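Local coordinates for putative curved DNA-binding protein (Chaetomium thermophilum var. thermophilum DSM 1495, PDB 4IPA) that is an Arx1 protein that probably serves in ribosome biogenesis and is built on the methionine aminopeptidase fold of the M24 peptidase family, at residues A[162-167]-A[251-256]; A[213-218]-A[231-236]. All blocks are in the same frame, centred on the assembly; numbering follows the deposited sequence.

Interaction 1: A[162-167]-A[251-256]; sequences EVLLRL and WGVEVG
L164 drives its CD2 methyl into the hollow between V253 and V255, two valines that project from the same side of their strand. L164 CD2 lies 3.5 Å from CG1 of V253 and equally 3.5 Å from CG1 of V255. The floor of this dimple is backbone, since L164 CD2 also comes within 3.7 Å of the carbonyl O of E254. The fit to V253 is tighter than ordinary van der Waals contact. With CG anti to the backbone N (chi1 178°), L164 reaches straight out from the helix and slides past both valines, running opposite to them. Leucine suits this place because its fork at CG, one bond out from CB, lets a single methyl enter the gap between the two valines.

A shallower fit lies one residue along, where L165 rests CD2 against the flank of V253, 3.8 Å from V253 CG1. L165 CD2 is also 4.1 Å from V253 CG2, so it straddles the branch obliquely. These bumps and hollows join helix 148-167 to strand 250-258; the axes of 162-167 and 251-256 approach to 9.2 Å, with 143° between their directions. A helix laid against one face of a curved antiparallel sheet in this way is a hallmark of the pita-bread fold of M24 peptidases. Short, beta-branched valines keep that face low enough for the helix to settle on it, and S217 of the adjacent strand 210-220 extends the surface under L164.

E254 points away from the helix, and its carboxylate forms a salt bridge with R344. On the helix, R166 NH1 bonds to E162 O at 2.9 Å and forms a salt bridge with E162 OE1. R358 takes the other carboxylate oxygen of E162, while R166 NE bonds to the backbone O of Q387.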
ATOM      1  N   GLU A 162      -8.323 -11.085   0.252  1.00 22.38           N
ATOM      2  CA  GLU A 162      -9.134 -11.881  -0.665  1.00 21.32           C
ATOM      3  C   GLU A 162     -10.612 -11.503  -0.597  1.00 19.30           C
ATOM      4  O   GLU A 162     -11.289 -11.448  -1.621  1.00 20.93           O
ATOM      5  CB  GLU A 162      -8.974 -13.381  -0.383  1.00 18.41           C
ATOM      6  CG  GLU A 162      -7.572 -13.909  -0.662  1.00 23.82           C
ATOM      7  CD  GLU A 162      -7.154 -13.728  -2.117  1.00 27.47           C
ATOM      8  OE1 GLU A 162      -7.915 -14.155  -3.010  1.00 25.97           O
ATOM      9  OE2 GLU A 162      -6.066 -13.161  -2.371  1.00 23.94           O
ATOM     10  N   VAL A 163     -11.111 -11.260   0.609  1.00 18.10           N
ATOM     11  CA  VAL A 163     -12.489 -10.826   0.783  1.00 16.51           C
ATOM     12  C   VAL A 163     -12.708  -9.414   0.227  1.00 18.39           C
ATOM     13  O   VAL A 163     -13.627  -9.196  -0.557  1.00 20.67           O
ATOM     14  CB  VAL A 163     -12.944 -10.903   2.253  1.00 15.20           C
ATOM     15  CG1 VAL A 163     -14.358 -10.301   2.418  1.00 12.45           C
ATOM     16  CG2 VAL A 163     -12.917 -12.343   2.716  1.00 13.34           C
ATOM     17  N   LEU A 164     -11.866  -8.462   0.619  1.00 16.79           N
ATOM     18  CA  LEU A 164     -11.970  -7.086   0.110  1.00 18.50           C
ATOM     19  C   LEU A 164     -11.998  -7.023  -1.424  1.00 19.78           C
ATOM     20  O   LEU A 164     -12.856  -6.369  -2.014  1.00 20.30           O
ATOM     21  CB  LEU A 164     -10.820  -6.216   0.638  1.00 16.05           C
ATOM     22  CG  LEU A 164     -10.806  -4.779   0.121  1.00 19.36           C
ATOM     23  CD1 LEU A 164     -12.201  -4.159   0.262  1.00 16.13           C
ATOM     24  CD2 LEU A 164      -9.736  -3.916   0.833  1.00 14.79           C
ATOM     25  N   LEU A 165     -11.055  -7.699  -2.067  1.00 16.11           N
ATOM     26  CA  LEU A 165     -11.000  -7.711  -3.526  1.00 20.10           C
ATOM     27  C   LEU A 165     -12.324  -8.181  -4.167  1.00 19.29           C
ATOM     28  O   LEU A 165     -12.775  -7.613  -5.169  1.00 18.23           O
ATOM     29  CB  LEU A 165      -9.817  -8.561  -4.011  1.00 17.82           C
ATOM     30  CG  LEU A 165      -8.417  -7.982  -3.738  1.00 20.15           C
ATOM     31  CD1 LEU A 165      -7.291  -8.948  -4.168  1.00 16.28           C
ATOM     32  CD2 LEU A 165      -8.243  -6.614  -4.407  1.00 17.64           C
ATOM     33  N   ARG A 166     -12.930  -9.210  -3.577  1.00 16.56           N
ATOM     34  CA  ARG A 166     -14.201  -9.756  -4.049  1.00 19.21           C
ATOM     35  C   ARG A 166     -15.382  -8.824  -3.770  1.00 21.50           C
ATOM     36  O   ARG A 166     -16.331  -8.775  -4.548  1.00 23.12           O
ATOM     37  CB  ARG A 166     -14.440 -11.145  -3.452  1.00 20.02           C
ATOM     38  CG  ARG A 166     -13.693 -12.234  -4.204  1.00 19.84           C
ATOM     39  CD  ARG A 166     -13.432 -13.451  -3.341  1.00 22.96           C
ATOM     40  NE  ARG A 166     -12.646 -14.434  -4.078  1.00 24.77           N
ATOM     41  CZ  ARG A 166     -11.314 -14.441  -4.131  1.00 26.82           C
ATOM     42  NH1 ARG A 166     -10.614 -13.515  -3.478  1.00 20.74           N
ATOM     43  NH2 ARG A 166     -10.684 -15.370  -4.842  1.00 23.22           N
ATOM     44  N   LEU A 167     -15.306  -8.065  -2.677  1.00 20.93           N
ATOM     45  CA  LEU A 167     -16.339  -7.085  -2.360  1.00 19.53           C
ATOM     46  C   LEU A 167     -16.273  -5.905  -3.316  1.00 23.50           C
ATOM     47  O   LEU A 167     -17.169  -5.054  -3.324  1.00 24.31           O
ATOM     48  CB  LEU A 167     -16.206  -6.594  -0.917  1.00 21.54           C
ATOM     49  CG  LEU A 167     -16.496  -7.667   0.140  1.00 26.15           C
ATOM     50  CD1 LEU A 167     -16.302  -7.155   1.565  1.00 21.03           C
ATOM     51  CD2 LEU A 167     -17.916  -8.172  -0.056  1.00 29.99           C
ATOM     52  N   TRP A 251      -7.478   0.937  -8.772  1.00 17.21           N
ATOM     53  CA  TRP A 251      -7.407   1.157  -7.333  1.00 13.43           C
ATOM     54  C   TRP A 251      -6.110   0.656  -6.694  1.00 17.10           C
ATOM     55  O   TRP A 251      -5.560  -0.383  -7.076  1.00 15.12           O
ATOM     56  CB  TRP A 251      -8.552   0.436  -6.636  1.00 13.58           C
ATOM     57  CG  TRP A 251      -9.885   1.045  -6.797  1.00 14.80           C
ATOM     58  CD1 TRP A 251     -10.688   0.984  -7.902  1.00 13.16           C
ATOM     59  CD2 TRP A 251     -10.616   1.773  -5.803  1.00 15.43           C
ATOM     60  NE1 TRP A 251     -11.857   1.653  -7.668  1.00 15.37           N
ATOM     61  CE2 TRP A 251     -11.851   2.137  -6.381  1.00 16.95           C
ATOM     62  CE3 TRP A 251     -10.351   2.144  -4.472  1.00 14.79           C
ATOM     63  CZ2 TRP A 251     -12.823   2.862  -5.687  1.00 14.07           C
ATOM     64  CZ3 TRP A 251     -11.308   2.861  -3.776  1.00 13.88           C
ATOM     65  CH2 TRP A 251     -12.539   3.214  -4.390  1.00 17.19           C
ATOM     66  N   GLY A 252      -5.647   1.391  -5.688  1.00 16.46           N
ATOM     67  CA  GLY A 252      -4.635   0.884  -4.780  1.00 13.46           C
ATOM     68  C   GLY A 252      -5.356   0.271  -3.587  1.00 16.27           C
ATOM     69  O   GLY A 252      -5.847   0.976  -2.709  1.00 15.46           O
ATOM     70  N   VAL A 253      -5.450  -1.052  -3.564  1.00 12.78           N
ATOM     71  CA  VAL A 253      -6.229  -1.724  -2.544  1.00 13.89           C
ATOM     72  C   VAL A 253      -5.349  -2.176  -1.379  1.00 16.37           C
ATOM     73  O   VAL A 253      -4.415  -2.978  -1.571  1.00 14.58           O
ATOM     74  CB  VAL A 253      -6.956  -2.964  -3.112  1.00 15.69           C
ATOM     75  CG1 VAL A 253      -7.737  -3.669  -1.989  1.00 13.18           C
ATOM     76  CG2 VAL A 253      -7.884  -2.572  -4.288  1.00 12.71           C
ATOM     77  N   GLU A 254      -5.652  -1.658  -0.187  1.00 12.51           N
ATOM     78  CA  GLU A 254      -4.877  -1.966   1.016  1.00 14.74           C
ATOM     79  C   GLU A 254      -5.706  -2.605   2.117  1.00 17.48           C
ATOM     80  O   GLU A 254      -6.847  -2.190   2.394  1.00 14.59           O
ATOM     81  CB  GLU A 254      -4.190  -0.721   1.594  1.00 14.76           C
ATOM     82  CG  GLU A 254      -3.228  -1.071   2.743  1.00 15.97           C
ATOM     83  CD  GLU A 254      -2.538   0.123   3.389  1.00 21.54           C
ATOM     84  OE1 GLU A 254      -2.465   1.197   2.765  1.00 24.41           O
ATOM     85  OE2 GLU A 254      -2.062  -0.020   4.542  1.00 25.24           O
ATOM     86  N   VAL A 255      -5.117  -3.622   2.742  1.00 17.13           N
ATOM     87  CA  VAL A 255      -5.624  -4.155   4.005  1.00 18.04           C
ATOM     88  C   VAL A 255      -4.509  -4.220   5.036  1.00 18.11           C
ATOM     89  O   VAL A 255      -3.339  -4.428   4.684  1.00 15.53           O
ATOM     90  CB  VAL A 255      -6.221  -5.567   3.860  1.00 18.81           C
ATOM     91  CG1 VAL A 255      -7.429  -5.536   2.931  1.00 20.44           C
ATOM     92  CG2 VAL A 255      -5.161  -6.569   3.379  1.00 14.04           C
ATOM     93  N   GLY A 256      -4.880  -4.052   6.303  1.00 16.67           N
ATOM     94  CA  GLY A 256      -3.950  -4.238   7.399  1.00 19.74           C
ATOM     95  C   GLY A 256      -4.566  -4.884   8.636  1.00 20.45           C
ATOM     96  O   GLY A 256      -5.708  -4.612   9.023  1.00 17.15           O
TER

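Interaction 2: A[213-218]-A[231-236]; sequences ESTTSW and IILSPG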
ATOM      1  N   GLU A 213      -7.491   0.322  12.043  1.00 18.70           N
ATOM      2  CA  GLU A 213      -8.393   1.449  11.876  1.00 23.96           C
ATOM      3  C   GLU A 213      -8.041   2.370  10.702  1.00 21.33           C
ATOM      4  O   GLU A 213      -6.905   2.825  10.588  1.00 18.73           O
ATOM      5  CB  GLU A 213      -8.394   2.279  13.150  1.00 25.69           C
ATOM      6  CG  GLU A 213      -9.431   1.873  14.149  1.00 33.03           C
ATOM      7  CD  GLU A 213      -9.755   3.012  15.110  1.00 47.32           C
ATOM      8  OE1 GLU A 213      -8.880   3.901  15.315  1.00 45.00           O
ATOM      9  OE2 GLU A 213     -10.888   3.022  15.644  1.00 48.05           O
ATOM     10  N   SER A 214      -9.026   2.627   9.843  1.00 18.65           N
ATOM     11  CA  SER A 214      -8.918   3.622   8.781  1.00 19.86           C
ATOM     12  C   SER A 214      -7.953   3.236   7.675  1.00 20.21           C
ATOM     13  O   SER A 214      -7.457   4.103   6.956  1.00 20.58           O
ATOM     14  CB  SER A 214      -8.547   5.007   9.340  1.00 21.22           C
ATOM     15  OG  SER A 214      -9.587   5.524  10.161  1.00 31.40           O
ATOM     16  N   THR A 215      -7.681   1.943   7.544  1.00 17.29           N
ATOM     17  CA  THR A 215      -6.930   1.445   6.400  1.00 19.82           C
ATOM     18  C   THR A 215      -7.698   1.783   5.127  1.00 17.18           C
ATOM     19  O   THR A 215      -8.838   1.392   4.970  1.00 19.00           O
ATOM     20  CB  THR A 215      -6.709  -0.069   6.517  1.00 17.80           C
ATOM     21  OG1 THR A 215      -5.835  -0.309   7.625  1.00 22.52           O
ATOM     22  CG2 THR A 215      -6.089  -0.636   5.245  1.00 16.95           C
ATOM     23  N   THR A 216      -7.072   2.527   4.231  1.00 17.07           N
ATOM     24  CA  THR A 216      -7.801   3.141   3.131  1.00 17.08           C
ATOM     25  C   THR A 216      -7.346   2.636   1.767  1.00 17.88           C
ATOM     26  O   THR A 216      -6.151   2.572   1.486  1.00 21.78           O
ATOM     27  CB  THR A 216      -7.624   4.678   3.161  1.00 18.01           C
ATOM     28  OG1 THR A 216      -8.045   5.181   4.431  1.00 18.44           O
ATOM     29  CG2 THR A 216      -8.451   5.355   2.044  1.00 18.91           C
ATOM     30  N   SER A 217      -8.310   2.285   0.925  1.00 16.62           N
ATOM     31  CA  SER A 217      -8.052   2.015  -0.485  1.00 17.19           C
ATOM     32  C   SER A 217      -8.437   3.227  -1.336  1.00 12.92           C
ATOM     33  O   SER A 217      -9.462   3.848  -1.114  1.00 13.12           O
ATOM     34  CB  SER A 217      -8.814   0.767  -0.912  1.00 16.02           C
ATOM     35  OG  SER A 217      -8.356  -0.353  -0.162  1.00 15.73           O
ATOM     36  N   TRP A 218      -7.601   3.575  -2.302  1.00 17.58           N
ATOM     37  CA  TRP A 218      -7.818   4.797  -3.079  1.00 14.55           C
ATOM     38  C   TRP A 218      -7.949   4.531  -4.570  1.00 15.02           C
ATOM     39  O   TRP A 218      -7.227   3.713  -5.136  1.00 14.38           O
ATOM     40  CB  TRP A 218      -6.644   5.754  -2.929  1.00 15.85           C
ATOM     41  CG  TRP A 218      -6.456   6.386  -1.603  1.00 17.23           C
ATOM     42  CD1 TRP A 218      -5.660   5.946  -0.597  1.00 18.85           C
ATOM     43  CD2 TRP A 218      -7.034   7.617  -1.152  1.00 20.13           C
ATOM     44  NE1 TRP A 218      -5.718   6.812   0.471  1.00 22.23           N
ATOM     45  CE2 TRP A 218      -6.553   7.851   0.154  1.00 21.04           C
ATOM     46  CE3 TRP A 218      -7.919   8.538  -1.719  1.00 19.35           C
ATOM     47  CZ2 TRP A 218      -6.919   8.968   0.899  1.00 21.13           C
ATOM     48  CZ3 TRP A 218      -8.287   9.657  -0.976  1.00 19.81           C
ATOM     49  CH2 TRP A 218      -7.785   9.858   0.318  1.00 23.25           C
ATOM     50  N   ILE A 231     -12.217   3.760  -0.139  1.00 14.74           N
ATOM     51  CA  ILE A 231     -12.850   2.887   0.831  1.00 18.72           C
ATOM     52  C   ILE A 231     -12.059   2.944   2.126  1.00 17.28           C
ATOM     53  O   ILE A 231     -10.866   2.673   2.134  1.00 17.96           O
ATOM     54  CB  ILE A 231     -12.880   1.451   0.315  1.00 19.75           C
ATOM     55  CG1 ILE A 231     -13.770   1.382  -0.935  1.00 18.31           C
ATOM     56  CG2 ILE A 231     -13.384   0.507   1.401  1.00 19.95           C
ATOM     57  CD1 ILE A 231     -13.795   0.019  -1.598  1.00 14.38           C
ATOM     58  N   ILE A 232     -12.704   3.321   3.221  1.00 17.91           N
ATOM     59  CA  ILE A 232     -11.999   3.376   4.487  1.00 18.27           C
ATOM     60  C   ILE A 232     -12.482   2.277   5.425  1.00 19.29           C
ATOM     61  O   ILE A 232     -13.625   2.314   5.867  1.00 19.01           O
ATOM     62  CB  ILE A 232     -12.177   4.724   5.178  1.00 19.90           C
ATOM     63  CG1 ILE A 232     -11.812   5.865   4.229  1.00 21.67           C
ATOM     64  CG2 ILE A 232     -11.347   4.764   6.478  1.00 17.97           C
ATOM     65  CD1 ILE A 232     -11.879   7.245   4.870  1.00 23.12           C
ATOM     66  N   LEU A 233     -11.615   1.306   5.728  1.00 16.64           N
ATOM     67  CA  LEU A 233     -11.977   0.205   6.637  1.00 19.23           C
ATOM     68  C   LEU A 233     -12.035   0.646   8.109  1.00 21.46           C
ATOM     69  O   LEU A 233     -11.231   1.482   8.545  1.00 21.02           O
ATOM     70  CB  LEU A 233     -10.979  -0.937   6.514  1.00 22.15           C
ATOM     71  CG  LEU A 233     -10.789  -1.546   5.140  1.00 20.44           C
ATOM     72  CD1 LEU A 233      -9.719  -2.603   5.238  1.00 17.72           C
ATOM     73  CD2 LEU A 233     -12.114  -2.123   4.587  1.00 19.01           C
ATOM     74  N   SER A 234     -12.965   0.067   8.868  1.00 22.21           N
ATOM     75  CA  SER A 234     -13.160   0.398  10.284  1.00 25.69           C
ATOM     76  C   SER A 234     -12.895   1.856  10.561  1.00 28.62           C
ATOM     77  O   SER A 234     -12.036   2.185  11.380  1.00 27.00           O
ATOM     78  CB  SER A 234     -12.235  -0.417  11.174  1.00 24.78           C
ATOM     79  OG  SER A 234     -12.291  -1.779  10.851  1.00 30.47           O
ATOM     80  N   PRO A 235     -13.624   2.738   9.875  1.00 27.91           N
ATOM     81  CA  PRO A 235     -13.449   4.182  10.055  1.00 31.96           C
ATOM     82  C   PRO A 235     -13.464   4.575  11.529  1.00 40.53           C
ATOM     83  O   PRO A 235     -12.692   5.435  11.968  1.00 43.86           O
ATOM     84  CB  PRO A 235     -14.689   4.772   9.362  1.00 36.75           C
ATOM     85  CG  PRO A 235     -15.654   3.616   9.185  1.00 31.14           C
ATOM     86  CD  PRO A 235     -14.771   2.418   9.010  1.00 24.86           C
ATOM     87  N   GLY A 236     -14.348   3.939  12.290  1.00 36.69           N
ATOM     88  CA  GLY A 236     -14.607   4.370  13.647  1.00 51.31           C
ATOM     89  C   GLY A 236     -15.561   5.552  13.656  1.00 56.04           C
ATOM     90  O   GLY A 236     -16.733   5.402  13.306  1.00 51.75           O
TER
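T216 and I232 face each other as a non-hydrogen-bonded antiparallel pair, their side chains running side by side in the same direction. T216 CB, where the side chain forks, is 3.9 Å from the backbone O of I231. The methyl, T216 CG2, comes closer to that same I231 O, at 3.6 Å, and has I232 CG1 as its second partner at 4.0 Å; it also stands 3.5 Å above the ring plane of W218, toward the rim. The hydroxyl branch packs on I232 as well, with T216 OG1 3.8 Å from I232 CG1. Having chi1 near -56° sets T216 OG1 beside the backbone N, from where it donates to the backbone O of S214 (2.8 Å) from above that carbonyl plane. Threonine suits the spot, offering a methyl to its apolar neighbours and a hydroxyl that bonds back two residues.

S217 and I231 exchange two backbone bonds, and L233 N donates to T215 O at 2.9 Å. Farther on, S214 N bonds to L233 O and only weakly to S234 O. G236, at phi 81°, psi -110°, takes backbone angles suited to a residue lacking CB.

Strand 230-232 is the edge of the sheet. Helix 193-205 packs against I231 and L233, while S217 and I231 meet strand 250-258 through W251.

How the interactions relate
The two contacts have centres 11 Å apart and share one antiparallel sheet, in which strand 210-220 lies between edge strand 230-232 and strand 250-258. Along the chain the order is 162-167, 213-218, 231-236, 251-256, so both halves of interaction 2 fall between the two halves of interaction 1. They touch directly: G252 N lies 2.9 Å from W218 O, and E254 N lies 3.0 Å from S217 OG, both probable hydrogen bonds. Interaction 2 thus builds the edge hairpin of the sheet, whereas interaction 1 seats helix 148-167 on the next strand inward, consistent with the helix-covered sheet of the pita-bread fold.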